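Local coordinates for conserved domain protein (Porphyromonas gingivalis, PDB 3PNN) that probably acts as a glycosyltransferase that helps form glycosidic linkages, built on a Rossmann-like alpha/beta/alpha fold, at residues 35-39 with 121-127; 101-105 with 232-236; 154-159 with 270-274. One frame throughout, in Å; residues are numbered along the deposited sequence.

Interaction 1: 35-39 with 121-127; sequences IMDYS and INADDFY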
loop_
_atom_site.group_PDB
_atom_site.type_symbol
_atom_site.label_atom_id
_atom_site.label_comp_id
_atom_site.label_asym_id
_atom_site.label_seq_id
_atom_site.Cartn_x
_atom_site.Cartn_y
_atom_site.Cartn_z
ATOM N N ILE A 35 -10.645 7.579 -5.542
ATOM C CA ILE A 35 -9.611 6.637 -5.970
ATOM C C ILE A 35 -9.811 5.275 -5.310
ATOM O O ILE A 35 -9.690 4.236 -5.966
ATOM C CB ILE A 35 -8.210 7.176 -5.679
ATOM C CG1 ILE A 35 -7.884 8.283 -6.687
ATOM C CG2 ILE A 35 -7.173 6.049 -5.777
ATOM C CD1 ILE A 35 -6.615 9.011 -6.397
HETATM N N MSE A 36 -10.132 5.279 -4.018
HETATM C CA MSE A 36 -10.400 4.033 -3.306
HETATM C C MSE A 36 -11.490 3.216 -3.997
HETATM O O MSE A 36 -11.394 1.986 -4.096
HETATM C CB MSE A 36 -10.787 4.303 -1.844
HETATM C CG MSE A 36 -11.233 3.037 -1.122
HETATM SE SE MSE A 36 -12.053 3.461 0.589
HETATM C CE MSE A 36 -10.487 4.270 1.384
ATOM N N ASP A 37 -12.525 3.902 -4.470
ATOM C CA ASP A 37 -13.614 3.256 -5.204
ATOM C C ASP A 37 -13.123 2.501 -6.440
ATOM O O ASP A 37 -13.586 1.390 -6.709
ATOM C CB ASP A 37 -14.669 4.280 -5.654
ATOM C CG ASP A 37 -15.494 4.845 -4.492
ATOM O OD1 ASP A 37 -15.558 4.212 -3.410
ATOM O OD2 ASP A 37 -16.075 5.934 -4.679
ATOM N N TYR A 38 -12.229 3.114 -7.216
ATOM C CA TYR A 38 -11.647 2.404 -8.375
ATOM C C TYR A 38 -10.906 1.138 -7.930
ATOM O O TYR A 38 -11.028 0.096 -8.572
ATOM C CB TYR A 38 -10.738 3.330 -9.202
ATOM C CG TYR A 38 -11.577 4.342 -9.938
ATOM C CD1 TYR A 38 -12.077 4.064 -11.214
ATOM C CD2 TYR A 38 -11.934 5.548 -9.333
ATOM C CE1 TYR A 38 -12.891 4.972 -11.879
ATOM C CE2 TYR A 38 -12.749 6.473 -10.002
ATOM C CZ TYR A 38 -13.225 6.175 -11.262
ATOM O OH TYR A 38 -14.047 7.076 -11.924
ATOM N N SER A 39 -10.180 1.214 -6.818
ATOM C CA SER A 39 -9.467 0.024 -6.314
ATOM C C SER A 39 -10.429 -1.091 -5.946
ATOM O O SER A 39 -10.207 -2.251 -6.300
ATOM C CB SER A 39 -8.614 0.367 -5.093
ATOM O OG SER A 39 -7.509 1.165 -5.482
ATOM N N ILE A 121 -2.695 -2.761 0.001
ATOM C CA ILE A 121 -2.598 -1.598 -0.879
ATOM C C ILE A 121 -2.872 -0.307 -0.127
ATOM O O ILE A 121 -3.474 -0.322 0.958
ATOM C CB ILE A 121 -3.612 -1.658 -2.075
ATOM C CG1 ILE A 121 -5.065 -1.570 -1.583
ATOM C CG2 ILE A 121 -3.385 -2.903 -2.932
ATOM C CD1 ILE A 121 -6.085 -1.214 -2.703
ATOM N N ASN A 122 -2.433 0.812 -0.705
ATOM C CA ASN A 122 -2.745 2.124 -0.146
ATOM C C ASN A 122 -4.179 2.502 -0.481
ATOM O O ASN A 122 -4.771 1.970 -1.436
ATOM C CB ASN A 122 -1.810 3.202 -0.701
ATOM C CG ASN A 122 -0.385 3.069 -0.202
ATOM O OD1 ASN A 122 -0.129 2.528 0.883
ATOM N ND2 ASN A 122 0.559 3.584 -0.988
ATOM N N ALA A 123 -4.723 3.450 0.278
ATOM C CA ALA A 123 -6.124 3.846 0.142
ATOM C C ALA A 123 -6.365 4.938 -0.904
ATOM O O ALA A 123 -7.500 5.170 -1.305
ATOM C CB ALA A 123 -6.677 4.299 1.504
ATOM N N ASP A 124 -5.309 5.608 -1.348
ATOM C CA ASP A 124 -5.499 6.780 -2.199
ATOM C C ASP A 124 -4.546 6.771 -3.398
ATOM O O ASP A 124 -4.197 7.823 -3.932
ATOM C CB ASP A 124 -5.314 8.056 -1.363
ATOM C CG ASP A 124 -6.062 9.254 -1.929
ATOM O OD1 ASP A 124 -7.061 9.078 -2.674
ATOM O OD2 ASP A 124 -5.651 10.389 -1.607
ATOM N N ASP A 125 -4.104 5.583 -3.796
ATOM C CA ASP A 125 -3.337 5.422 -5.037
ATOM C C ASP A 125 -4.142 4.617 -6.048
ATOM O O ASP A 125 -4.857 3.681 -5.677
ATOM C CB ASP A 125 -1.996 4.716 -4.785
ATOM C CG ASP A 125 -0.987 5.617 -4.096
ATOM O OD1 ASP A 125 -0.362 6.453 -4.773
ATOM O OD2 ASP A 125 -0.844 5.513 -2.871
ATOM N N PHE A 126 -4.009 4.977 -7.324
ATOM C CA PHE A 126 -4.654 4.247 -8.406
ATOM C C PHE A 126 -3.667 3.250 -9.008
ATOM O O PHE A 126 -2.643 3.635 -9.592
ATOM C CB PHE A 126 -5.199 5.217 -9.473
ATOM C CG PHE A 126 -5.919 4.538 -10.611
ATOM C CD1 PHE A 126 -7.315 4.428 -10.614
ATOM C CD2 PHE A 126 -5.211 4.031 -11.696
ATOM C CE1 PHE A 126 -7.988 3.815 -11.673
ATOM C CE2 PHE A 126 -5.875 3.410 -12.763
ATOM C CZ PHE A 126 -7.265 3.301 -12.751
ATOM N N TYR A 127 -3.977 1.964 -8.865
ATOM C CA TYR A 127 -3.051 0.903 -9.265
ATOM C C TYR A 127 -3.312 0.352 -10.676
ATOM O O TYR A 127 -2.403 -0.168 -11.324
ATOM C CB TYR A 127 -3.103 -0.218 -8.237
ATOM C CG TYR A 127 -2.523 0.195 -6.906
ATOM C CD1 TYR A 127 -1.147 0.164 -6.692
ATOM C CD2 TYR A 127 -3.346 0.641 -5.867
ATOM C CE1 TYR A 127 -0.597 0.556 -5.474
ATOM C CE2 TYR A 127 -2.800 1.028 -4.640
ATOM C CZ TYR A 127 -1.422 0.968 -4.452
ATOM O OH TYR A 127 -0.862 1.345 -3.248
HETATM O O HOH W 1 -9.162 7.344 -2.038
HETATM O O HOH W 2 -6.390 2.818 -3.566
HETATM O O HOH W 3 -6.507 1.272 -7.914
#
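Ile35 drives its CG2 branch into the bend at Asp124-Asp125, bringing this methyl to 3.3 Å from Asp125 O. Because CG1 lies anti to the carbonyl carbon (chi1 -74°), CG2 is turned away from the backbone N and meets the loop. The Asp124 side chain passes Ile35 at about a right angle, with OD1 3.7 Å from Ile35 CB. Three residues on, Tyr38 CB touches the edge of the Phe126 ring at CE1 (3.7 Å); Phe126 reaches it with CG anti to its backbone N (chi1 -178°). The bent end of selenomethionine Met36 places CE 3.8 Å from Ala123 CB. The contact thus seats the first turn of helix 35-46 on the loop leaving strand 118-122, a parallel neighbour of strand 7-11 in the Rossmann-like core. Waters supply the polar links. Water 1 accepts from Met36 N at 3.0 Å and donates to Ala123 O and Asp124 OD1, joining the helix start to the acidic loop. Ser39 OG is gripped twice: it donates to water 2 at 2.8 Å, which in turn donates to Asn122 O and Asp125 O, and it accepts from water 3 at 2.6 Å, which takes the N-H of Tyr127. Asn122 ND2 meets Asp125 OD2 at 3.0 Å from above the carboxylate plane, while Trp273 is a second partner of that carboxylate.

Interaction 2: 101-105 with 232-236; sequences WGTNH and FINFL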
loop_
_atom_site.group_PDB
_atom_site.type_symbol
_atom_site.label_atom_id
_atom_site.label_comp_id
_atom_site.label_asym_id
_atom_site.label_seq_id
_atom_site.Cartn_x
_atom_site.Cartn_y
_atom_site.Cartn_z
ATOM N N TRP A 101 2.650 4.259 14.780
ATOM C CA TRP A 101 3.843 3.418 14.688
ATOM C C TRP A 101 4.333 3.098 13.282
ATOM O O TRP A 101 5.486 2.701 13.115
ATOM C CB TRP A 101 3.644 2.129 15.478
ATOM C CG TRP A 101 3.547 2.360 16.948
ATOM C CD1 TRP A 101 2.439 2.207 17.728
ATOM C CD2 TRP A 101 4.603 2.785 17.830
ATOM N NE1 TRP A 101 2.734 2.510 19.034
ATOM C CE2 TRP A 101 4.055 2.866 19.125
ATOM C CE3 TRP A 101 5.952 3.107 17.647
ATOM C CZ2 TRP A 101 4.808 3.261 20.237
ATOM C CZ3 TRP A 101 6.705 3.490 18.755
ATOM C CH2 TRP A 101 6.129 3.564 20.033
ATOM N N GLY A 102 3.471 3.240 12.273
ATOM C CA GLY A 102 3.904 3.054 10.894
ATOM C C GLY A 102 3.086 2.040 10.102
ATOM O O GLY A 102 2.265 1.322 10.672
ATOM N N THR A 103 3.312 1.965 8.793
ATOM C CA THR A 103 2.493 1.102 7.938
ATOM C C THR A 103 2.513 -0.387 8.289
ATOM O O THR A 103 1.503 -1.075 8.102
ATOM C CB THR A 103 2.832 1.244 6.432
ATOM O OG1 THR A 103 4.206 0.886 6.213
ATOM C CG2 THR A 103 2.585 2.673 5.971
ATOM N N ASN A 104 3.647 -0.911 8.749
ATOM C CA ASN A 104 3.664 -2.337 9.068
ATOM C C ASN A 104 2.998 -2.598 10.432
ATOM O O ASN A 104 2.527 -3.698 10.681
ATOM C CB ASN A 104 5.070 -2.952 8.952
ATOM C CG ASN A 104 5.038 -4.418 8.522
ATOM O OD1 ASN A 104 4.479 -5.271 9.209
ATOM N ND2 ASN A 104 5.661 -4.716 7.392
ATOM N N HIS A 105 2.911 -1.577 11.290
ATOM C CA HIS A 105 2.102 -1.712 12.511
ATOM C C HIS A 105 0.607 -1.735 12.143
ATOM O O HIS A 105 -0.168 -2.515 12.688
ATOM C CB HIS A 105 2.400 -0.602 13.523
ATOM C CG HIS A 105 1.485 -0.598 14.712
ATOM N ND1 HIS A 105 0.471 0.327 14.872
ATOM C CD2 HIS A 105 1.434 -1.399 15.803
ATOM C CE1 HIS A 105 -0.163 0.092 16.007
ATOM N NE2 HIS A 105 0.404 -0.949 16.594
ATOM N N PHE A 232 8.792 -6.343 14.909
ATOM C CA PHE A 232 8.235 -5.219 15.676
ATOM C C PHE A 232 8.802 -5.172 17.090
ATOM O O PHE A 232 9.148 -4.096 17.605
ATOM C CB PHE A 232 6.702 -5.294 15.717
ATOM C CG PHE A 232 6.041 -4.001 16.144
ATOM C CD1 PHE A 232 6.545 -2.778 15.725
ATOM C CD2 PHE A 232 4.893 -4.015 16.936
ATOM C CE1 PHE A 232 5.917 -1.580 16.098
ATOM C CE2 PHE A 232 4.266 -2.826 17.317
ATOM C CZ PHE A 232 4.780 -1.608 16.897
ATOM N N ILE A 233 8.876 -6.332 17.736
ATOM C CA ILE A 233 9.517 -6.418 19.048
ATOM C C ILE A 233 10.938 -5.861 18.974
ATOM O O ILE A 233 11.356 -5.088 19.842
ATOM C CB ILE A 233 9.515 -7.872 19.600
ATOM C CG1 ILE A 233 8.091 -8.251 20.029
ATOM C CG2 ILE A 233 10.504 -8.026 20.776
ATOM C CD1 ILE A 233 7.870 -9.742 20.185
ATOM N N ASN A 234 11.675 -6.240 17.931
ATOM C CA ASN A 234 13.047 -5.755 17.773
ATOM C C ASN A 234 13.050 -4.248 17.612
ATOM O O ASN A 234 13.858 -3.543 18.215
ATOM C CB ASN A 234 13.717 -6.411 16.560
ATOM C CG ASN A 234 14.068 -7.868 16.806
ATOM O OD1 ASN A 234 14.100 -8.322 17.948
ATOM N ND2 ASN A 234 14.328 -8.607 15.733
ATOM N N PHE A 235 12.127 -3.767 16.787
ATOM C CA PHE A 235 11.972 -2.342 16.533
ATOM C C PHE A 235 11.670 -1.564 17.805
ATOM O O PHE A 235 12.338 -0.571 18.104
ATOM C CB PHE A 235 10.864 -2.117 15.509
ATOM C CG PHE A 235 10.415 -0.686 15.412
ATOM C CD1 PHE A 235 11.084 0.209 14.592
ATOM C CD2 PHE A 235 9.328 -0.239 16.146
ATOM C CE1 PHE A 235 10.665 1.530 14.496
ATOM C CE2 PHE A 235 8.908 1.078 16.061
ATOM C CZ PHE A 235 9.574 1.963 15.233
ATOM N N LEU A 236 10.664 -2.006 18.554
ATOM C CA LEU A 236 10.321 -1.362 19.825
ATOM C C LEU A 236 11.498 -1.331 20.795
ATOM O O LEU A 236 11.736 -0.331 21.484
ATOM C CB LEU A 236 9.118 -2.055 20.467
ATOM C CG LEU A 236 7.827 -1.900 19.651
ATOM C CD1 LEU A 236 6.753 -2.874 20.109
ATOM C CD2 LEU A 236 7.327 -0.465 19.728
#
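Segments 101-105 and 232-236 run in opposite directions past each other: His105 lies nearest Phe232 (CA atoms 7.7 Å apart) and Trp101 nearest Leu236 (9.5 Å), a spacing that leaves the touching to side chains. Gly102, the N-cap of helix 103-108, has a phi of 126°, a backbone shape suited to glycine, and on either side of it Trp101 and His105 both point toward the second helix. Two groups share one face of the Trp101 indole. Phe232 presents its edge in a T-shaped pair, planes at 76° and centroids 5.9 Å apart when measured to the five-membered ring. Leu236 CD2 stands 4.2 Å from the six-membered ring centroid in a CH-pi contact over that face. These side chains pin the start of helix 103-108 to helix 223-239, and the buried aromatic cluster of Trp101, His105 and Phe232 packs between them, its polar ring atoms bonded outside the two segments. His105 CD2 comes within 3.5 Å of Phe232 CE2, the rings inclined at 39°, while Trp101 CD1 sits 3.8 Å above the centre of the imidazole. Hydrogen bonds of His105 NE2 to Arg86 O and ND1 with Gln82 NE2 fix the rotation of that ring; Trp101 NE1 bonds to Leu84 O. Phe235 CE2 adds an apolar touch at 3.9 Å to Trp101 CE3, which lies at the edge of the phenylalanine ring.

Interaction 3: 154-159 with 270-274; sequences YRVGNT and TARWF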
loop_
_atom_site.group_PDB
_atom_site.type_symbol
_atom_site.label_atom_id
_atom_site.label_comp_id
_atom_site.label_asym_id
_atom_site.label_seq_id
_atom_site.Cartn_x
_atom_site.Cartn_y
_atom_site.Cartn_z
ATOM N N TYR A 154 6.084 -1.434 -10.542
ATOM C CA TYR A 154 5.861 -0.372 -11.520
ATOM C C TYR A 154 7.221 0.158 -11.993
ATOM O O TYR A 154 8.244 -0.157 -11.393
ATOM C CB TYR A 154 5.010 0.732 -10.898
ATOM C CG TYR A 154 3.599 0.245 -10.638
ATOM C CD1 TYR A 154 2.603 0.410 -11.601
ATOM C CD2 TYR A 154 3.283 -0.439 -9.463
ATOM C CE1 TYR A 154 1.315 -0.055 -11.392
ATOM C CE2 TYR A 154 1.994 -0.921 -9.246
ATOM C CZ TYR A 154 1.015 -0.720 -10.210
ATOM O OH TYR A 154 -0.264 -1.203 -10.003
ATOM N N ARG A 155 7.238 0.941 -13.071
ATOM C CA ARG A 155 8.496 1.507 -13.569
ATOM C C ARG A 155 8.632 2.950 -13.078
ATOM O O ARG A 155 7.713 3.744 -13.221
ATOM C CB ARG A 155 8.565 1.441 -15.103
ATOM C CG ARG A 155 8.734 0.013 -15.667
ATOM C CD ARG A 155 7.406 -0.662 -16.041
ATOM N NE ARG A 155 7.619 -2.027 -16.546
ATOM C CZ ARG A 155 8.042 -2.311 -17.779
ATOM N NH1 ARG A 155 8.284 -1.325 -18.636
ATOM N NH2 ARG A 155 8.216 -3.576 -18.162
ATOM N N VAL A 156 9.779 3.276 -12.490
ATOM C CA VAL A 156 9.935 4.566 -11.816
ATOM C C VAL A 156 9.621 5.749 -12.724
ATOM O O VAL A 156 8.993 6.720 -12.286
ATOM C CB VAL A 156 11.338 4.731 -11.202
ATOM C CG1 VAL A 156 12.412 4.820 -12.302
ATOM C CG2 VAL A 156 11.371 5.971 -10.297
ATOM N N GLY A 157 10.024 5.663 -13.990
ATOM C CA GLY A 157 9.824 6.762 -14.930
ATOM C C GLY A 157 8.364 7.095 -15.190
ATOM O O GLY A 157 8.033 8.188 -15.653
ATOM N N ASN A 158 7.487 6.145 -14.885
ATOM C CA ASN A 158 6.051 6.342 -15.027
ATOM C C ASN A 158 5.405 6.892 -13.751
ATOM O O ASN A 158 4.193 7.126 -13.721
ATOM C CB ASN A 158 5.353 5.016 -15.376
ATOM C CG ASN A 158 5.759 4.464 -16.731
ATOM O OD1 ASN A 158 6.057 5.214 -17.668
ATOM N ND2 ASN A 158 5.761 3.145 -16.843
ATOM N N THR A 159 6.193 7.093 -12.697
ATOM C CA THR A 159 5.621 7.459 -11.396
ATOM C C THR A 159 6.102 8.799 -10.863
ATOM O O THR A 159 5.955 9.082 -9.674
ATOM C CB THR A 159 5.941 6.396 -10.318
ATOM O OG1 THR A 159 7.339 6.462 -9.970
ATOM C CG2 THR A 159 5.585 4.976 -10.819
ATOM N N THR A 270 1.110 -4.604 -16.612
ATOM C CA THR A 270 0.968 -3.616 -17.687
ATOM C C THR A 270 0.174 -2.395 -17.215
ATOM O O THR A 270 0.054 -1.406 -17.938
ATOM C CB THR A 270 0.243 -4.211 -18.918
ATOM O OG1 THR A 270 -0.970 -4.856 -18.498
ATOM C CG2 THR A 270 1.152 -5.225 -19.633
ATOM N N ALA A 271 -0.392 -2.466 -16.012
ATOM C CA ALA A 271 -1.130 -1.331 -15.481
ATOM C C ALA A 271 -0.194 -0.145 -15.249
ATOM O O ALA A 271 1.004 -0.313 -15.023
ATOM C CB ALA A 271 -1.852 -1.704 -14.158
ATOM N N ARG A 272 -0.757 1.051 -15.278
ATOM C CA ARG A 272 -0.015 2.259 -14.935
ATOM C C ARG A 272 -0.609 2.938 -13.694
ATOM O O ARG A 272 -1.814 3.180 -13.630
ATOM C CB ARG A 272 -0.038 3.220 -16.120
ATOM C CG ARG A 272 0.679 2.668 -17.349
ATOM C CD ARG A 272 2.152 2.994 -17.268
ATOM N NE ARG A 272 2.324 4.445 -17.326
ATOM C CZ ARG A 272 2.606 5.128 -18.435
ATOM N NH1 ARG A 272 2.725 6.451 -18.385
ATOM N NH2 ARG A 272 2.778 4.490 -19.590
ATOM N N TRP A 273 0.258 3.253 -12.732
ATOM C CA TRP A 273 -0.120 3.932 -11.501
ATOM C C TRP A 273 -0.416 5.404 -11.770
ATOM O O TRP A 273 0.213 6.036 -12.619
ATOM C CB TRP A 273 1.025 3.836 -10.485
ATOM C CG TRP A 273 0.885 4.790 -9.308
ATOM C CD1 TRP A 273 0.307 4.527 -8.105
ATOM C CD2 TRP A 273 1.348 6.149 -9.241
ATOM N NE1 TRP A 273 0.363 5.641 -7.292
ATOM C CE2 TRP A 273 0.997 6.649 -7.971
ATOM C CE3 TRP A 273 2.013 6.990 -10.139
ATOM C CZ2 TRP A 273 1.300 7.951 -7.568
ATOM C CZ3 TRP A 273 2.311 8.283 -9.741
ATOM C CH2 TRP A 273 1.944 8.752 -8.469
ATOM N N PHE A 274 -1.380 5.949 -11.050
ATOM C CA PHE A 274 -1.370 7.391 -10.835
ATOM C C PHE A 274 -1.923 7.801 -9.479
ATOM O O PHE A 274 -2.566 7.019 -8.784
ATOM C CB PHE A 274 -2.009 8.177 -11.971
ATOM C CG PHE A 274 -3.302 7.633 -12.438
ATOM C CD1 PHE A 274 -4.492 8.016 -11.822
ATOM C CD2 PHE A 274 -3.350 6.766 -13.525
ATOM C CE1 PHE A 274 -5.722 7.526 -12.275
ATOM C CE2 PHE A 274 -4.567 6.273 -13.980
ATOM C CZ PHE A 274 -5.755 6.652 -13.355
HETATM O O HOH W 4 1.968 5.739 -14.567
HETATM O O HOH W 5 1.256 8.745 -13.209
#
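Bends at chi2 (-87°) and chi3 (-65°) fold the Arg272 chain back, so that its guanidinium lies against Asn158 although the CB bond leaves in the other direction. Trp273, with CG anti to its backbone N, aims its indole at Thr159 and leaves CB beside the ring of Tyr154. The Asn158 amide and the Arg272 guanidinium are stacked almost flat, their planes only 7° apart, and Asn158 OD1 lies 3.5 Å from Arg272 CZ, over the centre of the group. Tyr154 receives the loop on its ring: Trp273 CB sits over one face, 4.3 Å from the centroid, in a CH-pi contact, while Tyr154 CE1 approaches Ala271 O at 3.7 Å. Thr159 crosses the indole at about a right angle and brings its CB to 4.0 Å from Trp273 CE3. The threonine is held by OG1 donating to Val156 O at 2.9 Å, a carbonyl that also accepts the backbone N-H of Thr159 in the 3-10 turn. The contact ties this turn, at the end of strand 148-155, to the loop following strand 263-268, its parallel neighbour in the sheet. Water 4, in the guanidinium plane at its edge, accepts from Arg272 NE at 3.1 Å; it also lies within hydrogen-bonding distance of Asn158 O and Trp273 O. Arg168, outside the two segments, adds a cation-pi contact to Trp273 and a hydrogen bond to Thr159 O. The chemistry is therefore divided: a largely buried part round the Tyr154 and Trp273 rings, whose OH and NE1 bond to Tyr127 O and Asp125 OD1, and a more solvent-exposed side where the partial negative charge of the Asn158 amide oxygen probably favours the stacked arginine, whose NE-H is left to water.

How the interactions relate
Interactions 1 and 3 are directly joined, with centres 14 Å apart. Tyr154 OH lies 2.7 Å from Tyr127 O, and Trp273 NE1 lies 2.7 Å from Asp125 OD1, both probable hydrogen bonds, so residues of interaction 3 probably help to position the acidic loop of interaction 1. Bound glycerols approach Asp124 to about 3 Å and Trp273 to about 4 Å at the nearest atoms, consistent with a pocket at this junction, although the molecules probably come from the crystallisation liquor. Interaction 2 stands apart: its centre is 24 Å from that of interaction 1 and 28 Å from that of interaction 3, which lies on the opposite side of the chain's centre.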